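Local coordinates for protein similarities with probable monooxygenase (Photorhabdus luminescens, PDB 4HB9) that binds flavin-adenine dinucleotide and probably acts as a flavin-dependent monooxygenase of the aromatic ring hydroxylase type, at residues N230-A235 with D290-S295. Residues are numbered along the deposited sequence; the frame is centred on the assembly and turned at random.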
loop_
_atom_site.group_PDB
_atom_site.type_symbol
_atom_site.label_atom_id
_atom_site.label_comp_id
_atom_site.label_asym_id
_atom_site.label_seq_id
_atom_site.Cartn_x
_atom_site.Cartn_y
_atom_site.Cartn_z
ATOM N N ASN A 230 -18.439 1.893 -8.567
ATOM C CA ASN A 230 -18.943 0.522 -8.519
ATOM C C ASN A 230 -17.773 -0.423 -8.629
ATOM O O ASN A 230 -17.152 -0.490 -9.673
ATOM C CB ASN A 230 -19.933 0.286 -9.664
ATOM C CG ASN A 230 -20.571 -1.104 -9.630
ATOM O OD1 ASN A 230 -20.163 -1.972 -8.859
ATOM N ND2 ASN A 230 -21.598 -1.306 -10.463
ATOM N N ILE A 231 -17.464 -1.151 -7.563
ATOM C CA ILE A 231 -16.292 -2.047 -7.581
ATOM C C ILE A 231 -16.545 -3.358 -8.353
ATOM O O ILE A 231 -15.635 -4.178 -8.481
ATOM C CB ILE A 231 -15.779 -2.353 -6.165
ATOM C CG1 ILE A 231 -16.828 -3.095 -5.330
ATOM C CG2 ILE A 231 -15.364 -1.057 -5.476
ATOM C CD1 ILE A 231 -16.308 -3.567 -3.995
ATOM N N HIS A 232 -17.763 -3.530 -8.878
ATOM C CA HIS A 232 -18.159 -4.783 -9.534
ATOM C C HIS A 232 -18.193 -4.695 -11.042
ATOM O O HIS A 232 -18.944 -5.430 -11.674
ATOM C CB HIS A 232 -19.544 -5.220 -9.049
ATOM C CG HIS A 232 -19.632 -5.375 -7.574
ATOM N ND1 HIS A 232 -18.981 -6.381 -6.899
ATOM C CD2 HIS A 232 -20.261 -4.631 -6.637
ATOM C CE1 HIS A 232 -19.203 -6.252 -5.604
ATOM N NE2 HIS A 232 -19.986 -5.205 -5.420
ATOM N N VAL A 233 -17.395 -3.807 -11.627
ATOM C CA VAL A 233 -17.277 -3.711 -13.081
ATOM C C VAL A 233 -15.842 -4.047 -13.489
ATOM O O VAL A 233 -14.944 -4.125 -12.633
ATOM C CB VAL A 233 -17.665 -2.318 -13.609
ATOM C CG1 VAL A 233 -19.069 -1.956 -13.165
ATOM C CG2 VAL A 233 -16.685 -1.242 -13.144
ATOM N N GLU A 234 -15.636 -4.272 -14.786
ATOM C CA GLU A 234 -14.305 -4.456 -15.350
ATOM C C GLU A 234 -13.489 -3.186 -15.114
ATOM O O GLU A 234 -14.018 -2.076 -15.289
ATOM C CB GLU A 234 -14.395 -4.723 -16.865
ATOM C CG GLU A 234 -15.076 -6.035 -17.248
ATOM C CD GLU A 234 -15.393 -6.127 -18.737
ATOM O OE1 GLU A 234 -14.692 -5.483 -19.555
ATOM O OE2 GLU A 234 -16.348 -6.857 -19.092
ATOM N N ALA A 235 -12.223 -3.356 -14.761
ATOM C CA ALA A 235 -11.285 -2.256 -14.537
ATOM C C ALA A 235 -11.340 -1.167 -15.590
ATOM O O ALA A 235 -11.431 0.014 -15.251
ATOM C CB ALA A 235 -9.869 -2.798 -14.412
ATOM N N ASP A 290 -20.368 4.468 2.249
ATOM C CA ASP A 290 -20.676 3.348 1.385
ATOM C C ASP A 290 -20.690 2.042 2.176
ATOM O O ASP A 290 -19.644 1.602 2.636
ATOM C CB ASP A 290 -19.565 3.314 0.324
ATOM C CG ASP A 290 -19.548 2.050 -0.504
ATOM O OD1 ASP A 290 -20.443 1.176 -0.371
ATOM O OD2 ASP A 290 -18.621 1.948 -1.331
HETATM N N MSE A 291 -21.836 1.380 2.274
HETATM C CA MSE A 291 -21.954 0.142 3.084
HETATM C C MSE A 291 -21.226 -1.064 2.542
HETATM O O MSE A 291 -21.063 -2.061 3.246
HETATM C CB MSE A 291 -23.423 -0.224 3.287
HETATM C CG MSE A 291 -24.126 0.815 4.166
HETATM SE SE MSE A 291 -26.082 0.856 3.850
HETATM C CE MSE A 291 -26.159 1.427 1.960
ATOM N N GLU A 292 -20.770 -1.003 1.297
ATOM C CA GLU A 292 -19.948 -2.080 0.718
ATOM C C GLU A 292 -18.433 -1.946 0.930
ATOM O O GLU A 292 -17.673 -2.873 0.601
ATOM C CB GLU A 292 -20.183 -2.154 -0.789
ATOM C CG GLU A 292 -20.999 -3.336 -1.254
ATOM C CD GLU A 292 -20.676 -3.652 -2.696
ATOM O OE1 GLU A 292 -20.778 -2.727 -3.536
ATOM O OE2 GLU A 292 -20.271 -4.802 -2.978
ATOM N N ASN A 293 -17.981 -0.801 1.432
ATOM C CA ASN A 293 -16.548 -0.541 1.569
ATOM C C ASN A 293 -16.215 0.056 2.952
ATOM O O ASN A 293 -15.699 1.165 3.026
ATOM C CB ASN A 293 -16.048 0.409 0.455
ATOM C CG ASN A 293 -15.992 -0.251 -0.926
ATOM O OD1 ASN A 293 -14.948 -0.772 -1.330
ATOM N ND2 ASN A 293 -17.108 -0.227 -1.658
ATOM N N ILE A 294 -16.528 -0.654 4.033
ATOM C CA ILE A 294 -16.074 -0.237 5.384
ATOM C C ILE A 294 -15.173 -1.318 5.933
ATOM O O ILE A 294 -15.577 -2.472 6.005
ATOM C CB ILE A 294 -17.212 0.010 6.381
ATOM C CG1 ILE A 294 -18.128 1.110 5.857
ATOM C CG2 ILE A 294 -16.658 0.459 7.750
ATOM C CD1 ILE A 294 -19.431 1.196 6.607
ATOM N N SER A 295 -13.958 -0.951 6.328
ATOM C CA SER A 295 -12.952 -1.960 6.667
ATOM C C SER A 295 -12.394 -1.760 8.075
ATOM O O SER A 295 -11.818 -0.707 8.375
ATOM C CB SER A 295 -11.797 -1.934 5.681
ATOM O OG SER A 295 -12.268 -1.916 4.353
HETATM O O HOH W 1 -19.034 -0.444 -5.231
#
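A histidine-carboxylate hydrogen bond, His232 to Glu292, bridges two loops at the mixed beta-sheet: the connection from strand 218-228 to strand 240-251, and the one leading from helix 280-287 into strand 295-301. His232 NE2 donates to Glu292 OE2 with an N-H...O angle of 152°; the pair refines at 2.5 Å, shorter than usual, so the exact length is doubtful. The two side chains reach out from opposite directions, and Glu292 meets the imidazole at its edge, the carboxylate turned only 20° from the ring plane.

Ile231 CG1 lies 3.8 Å over one face of the His232 ring, carried there by a chi1 of 63°. Ile231 CD1 makes a loose apolar-to-amide approach to Asn293 OD1 at 4.1 Å.

An Asx turn braces the backbone leading into each partner. Asn230 OD1 accepts from His232 N at 2.9 Å, while Asp290 OD1 accepts from Glu292 N at 2.8 Å within a type I turn spanning Asp290 to Asn293; both donors stand well above the acceptor's plane. Asp290 OD2 also takes Asn293 ND2 at 2.7 Å, in a bent bond again met from above the carboxylate plane and tilted from the amide plane, and forms a salt bridge with Arg189 of strand 179-191, tying the turn to the sheet. A water accepts from Ile231 N and donates weakly to Glu292 OE1. The Asn293 side chain lies about 9 Å from the bound flavin-adenine dinucleotide.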